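Local atomic coordinates of uncharacterized protein GSU0716 (Geobacter sulfurreducens PCA, PDB entry 3BIJ), a protein that is of unknown function but belongs to the C14 (caspase-like) peptidase family and is therefore possibly a cysteine endopeptidase. Residues D35-A40 with V47-T52; N220-G225 with P253-N258; L228-N233 with V248-P253. All blocks are in the same frame, centred on the assembly; numbering follows the deposited sequence.

Contact 1: residues D35-A40 with V47-T52; sequences DMAAIA and VTTLMT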
loop_
_atom_site.group_PDB
_atom_site.type_symbol
_atom_site.label_atom_id
_atom_site.label_comp_id
_atom_site.label_asym_id
_atom_site.label_seq_id
_atom_site.Cartn_x
_atom_site.Cartn_y
_atom_site.Cartn_z
ATOM N N ASP A 35 14.157 -18.795 -27.111
ATOM C CA ASP A 35 15.142 -17.721 -27.080
ATOM C C ASP A 35 16.524 -18.235 -26.682
ATOM O O ASP A 35 17.528 -17.819 -27.255
ATOM C CB ASP A 35 14.702 -16.617 -26.113
ATOM C CG ASP A 35 13.523 -15.814 -26.638
ATOM O OD1 ASP A 35 12.899 -15.075 -25.849
ATOM O OD2 ASP A 35 13.221 -15.920 -27.842
HETATM N N MSE A 36 16.586 -19.133 -25.703
HETATM C CA MSE A 36 17.879 -19.666 -25.295
HETATM C C MSE A 36 18.416 -20.550 -26.405
HETATM O O MSE A 36 19.600 -20.472 -26.757
HETATM C CB MSE A 36 17.757 -20.457 -23.994
HETATM C CG MSE A 36 17.383 -19.593 -22.790
HETATM SE SE MSE A 36 18.752 -18.276 -22.331
HETATM C CE MSE A 36 17.863 -16.679 -22.911
ATOM N N ALA A 37 17.546 -21.383 -26.973
ATOM C CA ALA A 37 17.951 -22.273 -28.062
ATOM C C ALA A 37 18.443 -21.460 -29.267
ATOM O O ALA A 37 19.382 -21.862 -29.949
ATOM C CB ALA A 37 16.783 -23.168 -28.468
ATOM N N ALA A 38 17.805 -20.317 -29.516
ATOM C CA ALA A 38 18.202 -19.451 -30.622
ATOM C C ALA A 38 19.631 -18.935 -30.417
ATOM O O ALA A 38 20.450 -18.949 -31.344
ATOM C CB ALA A 38 17.231 -18.274 -30.768
ATOM N N ILE A 39 19.934 -18.470 -29.206
ATOM C CA ILE A 39 21.273 -17.976 -28.897
ATOM C C ILE A 39 22.262 -19.123 -29.037
ATOM O O ILE A 39 23.310 -18.968 -29.655
ATOM C CB ILE A 39 21.369 -17.426 -27.447
ATOM C CG1 ILE A 39 20.586 -16.118 -27.340
ATOM C CG2 ILE A 39 22.831 -17.264 -27.044
ATOM C CD1 ILE A 39 20.608 -15.485 -25.949
ATOM N N ALA A 40 21.929 -20.278 -28.472
ATOM C CA ALA A 40 22.832 -21.424 -28.554
ATOM C C ALA A 40 23.138 -21.830 -29.996
ATOM O O ALA A 40 24.282 -22.142 -30.336
ATOM C CB ALA A 40 22.258 -22.591 -27.804
ATOM N N VAL A 47 21.717 -27.688 -30.746
ATOM C CA VAL A 47 20.592 -27.552 -29.832
ATOM C C VAL A 47 19.430 -28.525 -30.010
ATOM O O VAL A 47 19.088 -28.921 -31.125
ATOM C CB VAL A 47 20.039 -26.102 -29.876
ATOM C CG1 VAL A 47 19.652 -25.747 -31.289
ATOM C CG2 VAL A 47 18.838 -25.964 -28.946
ATOM N N THR A 48 18.837 -28.898 -28.877
ATOM C CA THR A 48 17.693 -29.807 -28.802
ATOM C C THR A 48 16.698 -29.109 -27.879
ATOM O O THR A 48 17.020 -28.826 -26.726
ATOM C CB THR A 48 18.083 -31.145 -28.142
ATOM O OG1 THR A 48 19.166 -31.734 -28.867
ATOM C CG2 THR A 48 16.907 -32.104 -28.121
ATOM N N THR A 49 15.502 -28.832 -28.376
ATOM C CA THR A 49 14.479 -28.153 -27.590
ATOM C C THR A 49 13.349 -29.101 -27.155
ATOM O O THR A 49 12.832 -29.884 -27.957
ATOM C CB THR A 49 13.851 -26.997 -28.413
ATOM O OG1 THR A 49 14.893 -26.222 -29.011
ATOM C CG2 THR A 49 13.010 -26.094 -27.532
ATOM N N LEU A 50 12.967 -29.024 -25.884
ATOM C CA LEU A 50 11.884 -29.842 -25.359
ATOM C C LEU A 50 10.842 -28.922 -24.742
ATOM O O LEU A 50 11.121 -28.230 -23.760
ATOM C CB LEU A 50 12.410 -30.832 -24.319
ATOM C CG LEU A 50 13.332 -31.912 -24.904
ATOM C CD1 LEU A 50 13.810 -32.849 -23.813
ATOM C CD2 LEU A 50 12.578 -32.707 -25.981
HETATM N N MSE A 51 9.644 -28.911 -25.328
HETATM C CA MSE A 51 8.562 -28.052 -24.855
HETATM C C MSE A 51 7.531 -28.856 -24.087
HETATM O O MSE A 51 7.085 -29.894 -24.551
HETATM C CB MSE A 51 7.869 -27.365 -26.034
HETATM C CG MSE A 51 8.805 -26.810 -27.095
HETATM SE SE MSE A 51 9.589 -25.089 -26.663
HETATM C CE MSE A 51 10.636 -25.567 -25.207
ATOM N N THR A 52 7.151 -28.352 -22.916
ATOM C CA THR A 52 6.179 -28.992 -22.035
ATOM C C THR A 52 6.008 -30.508 -22.233
ATOM O O THR A 52 6.797 -31.297 -21.707
ATOM C CB THR A 52 4.813 -28.301 -22.143
ATOM O OG1 THR A 52 4.252 -28.559 -23.425
ATOM C CG2 THR A 52 4.968 -26.804 -21.977
#

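Contact 2: residues N220-G225 with P253-N258; sequences NGAFTG and PDQTPN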
loop_
_atom_site.group_PDB
_atom_site.type_symbol
_atom_site.label_atom_id
_atom_site.label_comp_id
_atom_site.label_asym_id
_atom_site.label_seq_id
_atom_site.Cartn_x
_atom_site.Cartn_y
_atom_site.Cartn_z
ATOM N N ASN A 220 8.386 -13.987 -21.453
ATOM C CA ASN A 220 9.596 -14.678 -21.023
ATOM C C ASN A 220 9.826 -14.346 -19.554
ATOM O O ASN A 220 9.303 -13.349 -19.044
ATOM C CB ASN A 220 10.839 -14.364 -21.888
ATOM C CG ASN A 220 10.949 -12.932 -22.268
ATOM O OD1 ASN A 220 10.601 -12.046 -21.486
ATOM N ND2 ASN A 220 11.460 -12.677 -23.472
ATOM N N GLY A 221 10.561 -15.212 -18.868
ATOM C CA GLY A 221 10.819 -14.998 -17.459
ATOM C C GLY A 221 11.456 -13.651 -17.191
ATOM O O GLY A 221 12.063 -13.053 -18.073
ATOM N N ALA A 222 11.313 -13.156 -15.975
ATOM C CA ALA A 222 11.910 -11.881 -15.642
ATOM C C ALA A 222 13.414 -11.992 -15.886
ATOM O O ALA A 222 14.016 -11.130 -16.524
ATOM C CB ALA A 222 11.630 -11.533 -14.175
ATOM N N PHE A 223 14.016 -13.060 -15.376
ATOM C CA PHE A 223 15.450 -13.275 -15.541
ATOM C C PHE A 223 15.839 -13.405 -17.025
ATOM O O PHE A 223 16.684 -12.663 -17.534
ATOM C CB PHE A 223 15.894 -14.530 -14.769
ATOM C CG PHE A 223 17.265 -15.024 -15.150
ATOM C CD1 PHE A 223 18.364 -14.161 -15.162
ATOM C CD2 PHE A 223 17.458 -16.352 -15.505
ATOM C CE1 PHE A 223 19.636 -14.622 -15.527
ATOM C CE2 PHE A 223 18.716 -16.822 -15.871
ATOM C CZ PHE A 223 19.808 -15.955 -15.882
ATOM N N THR A 224 15.209 -14.345 -17.716
ATOM C CA THR A 224 15.511 -14.565 -19.122
ATOM C C THR A 224 15.352 -13.285 -19.953
ATOM O O THR A 224 16.172 -12.981 -20.830
ATOM C CB THR A 224 14.612 -15.679 -19.720
ATOM O OG1 THR A 224 14.770 -16.881 -18.953
ATOM C CG2 THR A 224 14.992 -15.950 -21.162
ATOM N N GLY A 225 14.298 -12.534 -19.673
ATOM C CA GLY A 225 14.068 -11.298 -20.399
ATOM C C GLY A 225 15.245 -10.348 -20.276
ATOM O O GLY A 225 15.661 -9.744 -21.261
ATOM N N PRO A 253 15.271 -5.895 -6.548
ATOM C CA PRO A 253 15.869 -6.462 -5.332
ATOM C C PRO A 253 15.223 -7.730 -4.783
ATOM O O PRO A 253 15.867 -8.468 -4.042
ATOM C CB PRO A 253 15.818 -5.297 -4.347
ATOM C CG PRO A 253 14.602 -4.532 -4.789
ATOM C CD PRO A 253 14.745 -4.542 -6.299
ATOM N N ASP A 254 13.968 -7.987 -5.161
ATOM C CA ASP A 254 13.244 -9.170 -4.688
ATOM C C ASP A 254 13.508 -10.389 -5.586
ATOM O O ASP A 254 13.002 -11.490 -5.332
ATOM C CB ASP A 254 11.738 -8.874 -4.615
ATOM C CG ASP A 254 11.088 -8.817 -5.975
ATOM O OD1 ASP A 254 11.579 -8.081 -6.862
ATOM O OD2 ASP A 254 10.067 -9.511 -6.164
ATOM N N GLN A 255 14.284 -10.177 -6.648
ATOM C CA GLN A 255 14.662 -11.250 -7.566
ATOM C C GLN A 255 16.074 -11.020 -8.101
ATOM O O GLN A 255 16.284 -10.195 -8.991
ATOM C CB GLN A 255 13.704 -11.367 -8.760
ATOM C CG GLN A 255 13.912 -12.708 -9.460
ATOM C CD GLN A 255 13.021 -12.958 -10.664
ATOM O OE1 GLN A 255 11.915 -12.444 -10.760
ATOM N NE2 GLN A 255 13.499 -13.783 -11.574
ATOM N N THR A 256 17.039 -11.755 -7.560
ATOM C CA THR A 256 18.430 -11.609 -7.972
ATOM C C THR A 256 18.973 -12.934 -8.470
ATOM O O THR A 256 19.060 -13.893 -7.704
ATOM C CB THR A 256 19.341 -11.152 -6.799
ATOM O OG1 THR A 256 18.771 -10.005 -6.161
ATOM C CG2 THR A 256 20.734 -10.799 -7.314
ATOM N N PRO A 257 19.326 -13.016 -9.765
ATOM C CA PRO A 257 19.863 -14.284 -10.267
ATOM C C PRO A 257 21.186 -14.576 -9.574
ATOM O O PRO A 257 21.923 -13.658 -9.206
ATOM C CB PRO A 257 19.986 -14.043 -11.778
ATOM C CG PRO A 257 20.035 -12.549 -11.909
ATOM C CD PRO A 257 19.051 -12.086 -10.875
ATOM N N ASN A 258 21.464 -15.861 -9.378
ATOM C CA ASN A 258 22.675 -16.289 -8.698
ATOM C C ASN A 258 23.748 -16.863 -9.620
ATOM O O ASN A 258 23.458 -17.475 -10.652
ATOM C CB ASN A 258 22.315 -17.331 -7.650
ATOM C CG ASN A 258 23.347 -17.437 -6.563
ATOM O OD1 ASN A 258 23.629 -18.528 -6.078
ATOM N ND2 ASN A 258 23.916 -16.300 -6.161
HETATM O O HOH W 1 12.361 -14.912 -13.887
#

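Contact 3: residues L228-N233 with V248-P253; sequences LRVWKN and VRRMPP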
loop_
_atom_site.group_PDB
_atom_site.type_symbol
_atom_site.label_atom_id
_atom_site.label_comp_id
_atom_site.label_asym_id
_atom_site.label_seq_id
_atom_site.Cartn_x
_atom_site.Cartn_y
_atom_site.Cartn_z
ATOM N N LEU A 228 18.361 -11.674 -22.165
ATOM C CA LEU A 228 18.311 -11.310 -23.576
ATOM C C LEU A 228 18.577 -9.825 -23.800
ATOM O O LEU A 228 19.168 -9.430 -24.808
ATOM C CB LEU A 228 16.951 -11.674 -24.171
ATOM C CG LEU A 228 16.628 -13.162 -24.100
ATOM C CD1 LEU A 228 15.181 -13.413 -24.515
ATOM C CD2 LEU A 228 17.585 -13.913 -24.968
ATOM N N ARG A 229 18.152 -8.987 -22.867
ATOM C CA ARG A 229 18.373 -7.557 -23.047
ATOM C C ARG A 229 19.852 -7.135 -22.955
ATOM O O ARG A 229 20.287 -6.270 -23.711
ATOM C CB ARG A 229 17.509 -6.761 -22.058
ATOM C CG ARG A 229 17.795 -5.261 -22.056
ATOM C CD ARG A 229 16.545 -4.393 -21.929
ATOM N NE ARG A 229 15.920 -4.159 -23.222
ATOM C CZ ARG A 229 15.206 -3.076 -23.520
ATOM N NH1 ARG A 229 14.663 -2.935 -24.722
ATOM N NH2 ARG A 229 15.042 -2.122 -22.618
ATOM N N VAL A 230 20.626 -7.733 -22.049
ATOM C CA VAL A 230 22.038 -7.364 -21.943
ATOM C C VAL A 230 22.812 -8.081 -23.032
ATOM O O VAL A 230 23.800 -7.571 -23.535
ATOM C CB VAL A 230 22.659 -7.740 -20.570
ATOM C CG1 VAL A 230 21.842 -7.140 -19.441
ATOM C CG2 VAL A 230 22.734 -9.245 -20.425
ATOM N N TRP A 231 22.372 -9.278 -23.396
ATOM C CA TRP A 231 23.063 -10.004 -24.446
ATOM C C TRP A 231 22.901 -9.224 -25.749
ATOM O O TRP A 231 23.743 -9.291 -26.643
ATOM C CB TRP A 231 22.480 -11.401 -24.580
ATOM C CG TRP A 231 23.012 -12.165 -25.735
ATOM C CD1 TRP A 231 22.293 -12.648 -26.801
ATOM C CD2 TRP A 231 24.351 -12.617 -25.918
ATOM N NE1 TRP A 231 23.098 -13.379 -27.623
ATOM C CE2 TRP A 231 24.371 -13.382 -27.110
ATOM C CE3 TRP A 231 25.542 -12.460 -25.193
ATOM C CZ2 TRP A 231 25.537 -13.992 -27.595
ATOM C CZ3 TRP A 231 26.705 -13.071 -25.679
ATOM C CH2 TRP A 231 26.685 -13.826 -26.870
ATOM N N LYS A 232 21.812 -8.473 -25.841
ATOM C CA LYS A 232 21.505 -7.656 -27.013
ATOM C C LYS A 232 21.818 -8.286 -28.369
ATOM O O LYS A 232 22.567 -7.721 -29.177
ATOM C CB LYS A 232 22.197 -6.292 -26.926
ATOM C CG LYS A 232 21.542 -5.243 -27.817
ATOM C CD LYS A 232 22.158 -3.896 -27.619
ATOM C CE LYS A 232 21.368 -2.819 -28.346
ATOM N NZ LYS A 232 21.958 -1.454 -28.134
ATOM N N ASN A 233 21.233 -9.458 -28.618
ATOM C CA ASN A 233 21.405 -10.166 -29.889
ATOM C C ASN A 233 22.856 -10.405 -30.272
ATOM O O ASN A 233 23.216 -10.262 -31.444
ATOM C CB ASN A 233 20.719 -9.385 -31.015
ATOM C CG ASN A 233 19.272 -9.067 -30.702
ATOM O OD1 ASN A 233 18.422 -9.952 -30.709
ATOM N ND2 ASN A 233 18.985 -7.795 -30.417
ATOM N N VAL A 248 21.943 -8.714 -13.023
ATOM C CA VAL A 248 21.459 -8.407 -11.685
ATOM C C VAL A 248 21.273 -6.904 -11.486
ATOM O O VAL A 248 20.375 -6.478 -10.774
ATOM C CB VAL A 248 22.400 -8.950 -10.581
ATOM C CG1 VAL A 248 22.701 -10.414 -10.830
ATOM C CG2 VAL A 248 23.661 -8.135 -10.515
ATOM N N ARG A 249 22.105 -6.104 -12.130
ATOM C CA ARG A 249 22.008 -4.666 -11.987
ATOM C C ARG A 249 20.647 -4.143 -12.418
ATOM O O ARG A 249 20.153 -3.164 -11.864
ATOM C CB ARG A 249 23.101 -3.988 -12.812
ATOM C CG ARG A 249 23.842 -2.876 -12.087
ATOM C CD ARG A 249 24.467 -3.398 -10.791
ATOM N NE ARG A 249 25.319 -2.393 -10.140
ATOM C CZ ARG A 249 26.475 -1.966 -10.637
ATOM N NH1 ARG A 249 26.922 -2.460 -11.791
ATOM N NH2 ARG A 249 27.176 -1.049 -9.986
ATOM N N ARG A 250 20.041 -4.808 -13.397
ATOM C CA ARG A 250 18.743 -4.418 -13.946
ATOM C C ARG A 250 17.551 -5.046 -13.230
ATOM O O ARG A 250 16.433 -4.550 -13.317
ATOM C CB ARG A 250 18.696 -4.806 -15.421
ATOM C CG ARG A 250 19.891 -4.298 -16.219
ATOM C CD ARG A 250 19.883 -4.834 -17.640
ATOM N NE ARG A 250 18.725 -4.355 -18.402
ATOM C CZ ARG A 250 18.586 -3.114 -18.856
ATOM N NH1 ARG A 250 19.531 -2.203 -18.635
ATOM N NH2 ARG A 250 17.499 -2.790 -19.530
HETATM N N MSE A 251 17.814 -6.140 -12.525
HETATM C CA MSE A 251 16.813 -6.903 -11.799
HETATM C C MSE A 251 16.354 -6.260 -10.504
HETATM O O MSE A 251 17.125 -5.600 -9.824
HETATM C CB MSE A 251 17.380 -8.273 -11.475
HETATM C CG MSE A 251 17.709 -9.117 -12.692
HETATM SE SE MSE A 251 16.095 -9.704 -13.626
HETATM C CE MSE A 251 15.501 -11.077 -12.399
ATOM N N PRO A 252 15.086 -6.470 -10.134
ATOM C CA PRO A 252 14.536 -5.907 -8.901
ATOM C C PRO A 252 15.166 -6.604 -7.686
ATOM O O PRO A 252 15.550 -7.781 -7.759
ATOM C CB PRO A 252 13.043 -6.187 -9.036
ATOM C CG PRO A 252 13.001 -7.470 -9.831
ATOM C CD PRO A 252 14.066 -7.234 -10.875
ATOM N N PRO A 253 15.271 -5.895 -6.548
ATOM C CA PRO A 253 15.869 -6.462 -5.332
ATOM C C PRO A 253 15.223 -7.730 -4.783
ATOM O O PRO A 253 15.867 -8.468 -4.042
ATOM C CB PRO A 253 15.818 -5.297 -4.347
ATOM C CG PRO A 253 14.602 -4.532 -4.789
ATOM C CD PRO A 253 14.745 -4.542 -6.299
#

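Contact 1: residues D35-A40 with V47-T52
A37 rests its methyl on V47 and T49, where helix 29-42 packs on strand 46-51 in a right-handed beta-alpha-beta crossover. Strand 4-10, the helix and strand 46-51 form this unit, with the two strands side by side and parallel, as expected of the caspase-like fold assigned to the protein.

The apolar part of the contact is short and close. The CB of A37 lies 3.5 Å from CG2 of V47, and the same methyl of V47 is 3.9 Å from the A37 CA, so one branch of the valine sits against both the side chain and the backbone of a single helical residue. With chi1 at 57°, V47 has CG2 trans to its N, which swings that methyl to A37. The other branch, CG1, is turned to the helix backbone, 4.1 Å from the A37 carbonyl O. Alanine suits the helix here: its bare methyl lets the helix come down near the strand, with the CA atoms of A37 and V47 6.2 Å apart. A branched valine fills the strand position with a broad apolar surface. A37 also touches A8 of strand 4-10, so its one methyl bears on both strands of the unit. One turn apart along the helix, A40 continues the same face onto A6 and F45.

No hydrogen bond joins the two segments. On its side facing strand 4-10 the strand backbone is paired, T48 with A6 and A8, and L50 with A8 and G10.

The polar atom that does meet the helix belongs to T49. With its first torsion at -47°, the threonine carries OG1 beside its own backbone N, and this oxygen makes a van der Waals contact with the A37 CB at 3.6 Å.

Contact 2: residues N220-G225 with P253-N258
F223 meets P257 through the CD1-CE1 side of its ring, while one residue back the methyl of A222 meets the amide of Q255. In the ring contact CD1 and CE1 of F223 are both 3.8 Å from P257 CB, and the two side chains cross obliquely. A chi1 of 166° extends the F223 side chain away from its own N and carries the ring over to the proline. A proline, with its compact apolar ring and restrained backbone, suits a loop that must offer apolar surface to a phenyl ring.

The glutamine chain runs extended to the helix start, bringing OE1 within 3.5 Å of A222 CB. Its NE2 gives a hydrogen bond of 2.8 Å to water 1, which also accepts one of 2.9 Å from F223 N. The water thus bridges the loop to an NH of the first helical turn, which has no carbonyl of a preceding turn to bond.

Farther out, the amide's rotation is fixed by Q215 N, which donates to Q255 OE1, and by a weak bond from NE2 to G207 O. Q215 also pairs with the backbone of A222, and I247 packs on both F223 and P257.

This is the solvated first turn of a helix, G221 at the N-cap and a water taking the F223 NH, packed on the loop before strand 258-263, which is antiparallel to 201-206 at the edge of the caspase-like sheet within this chain.

Contact 3: residues L228-N233 with V248-P253
V230 and R229 meet R250 where two successive helices of the caspase-like domain, 222-231 and 240-250, come together near their C-terminal ends. Eight residues, 232-239, connect them, and the contact is buried, partly by a second subunit.

The apolar portion is made by V230 and the aliphatic stem of R250. CG1 of the valine lies 3.5 Å from R250 CD, the valine branch and the arginine stem running alongside but oppositely directed. A compact branched residue fits here because F243 and I247 of helix 240-250 also press on it, while the long methylene chain of arginine can pass over the valine and still deliver its charged end beyond.

The arginine pair forms the second portion. The chains of R229 and R250 are roughly perpendicular, with their guanidinium planes 58° apart. R250 is bent at chi3 (64°), which brings its NH2 against the CG-CD stem of R229; there it is 3.5 Å from R229 CG. A still shorter approach to R229 CD, at 3.0 Å, is tighter than a normal contact and is doubtful in detail.

The charges are the third portion. Both guanidinium groups are salt-bridged to the same oxygen, OD2 of D97 of the second subunit, and this shared carboxylate would offset the closeness of two positive groups. Arginine suits both positions because it can reach across the interface from a buried stem. Beside them K232, the first residue past the helix and positive in phi, sends its NZ to three carbonyl oxygens of the second subunit, those of D90, E95 and G98.

Drawn together on that one carboxylate oxygen, NH2 of R229 and NH2 of R250 stand 4.0 Å apart.

Helix 222-231 ties the three contacts together. Contacts 2 and 3 use its beginning and its end, share P253, and have centres about 8 Å apart; P257 CG touches V248 CG1 at 3.6 Å between them. Contact 1 lies about 19 Å, centre to centre, from either, but another face of its helix 29-42 packs on helix 222-231: M36 CE meets T224 CG2 at 3.4 Å, and I39 CD1 meets W231 CD1 at 3.4 Å. T224 also hydrogen-bonds D133, at the end of the strand after which caspase-family peptidases carry their catalytic cysteine, so contact 2 probably borders the active-site region. All three reach the second subunit; in contact 3 the touching arginines themselves bind it.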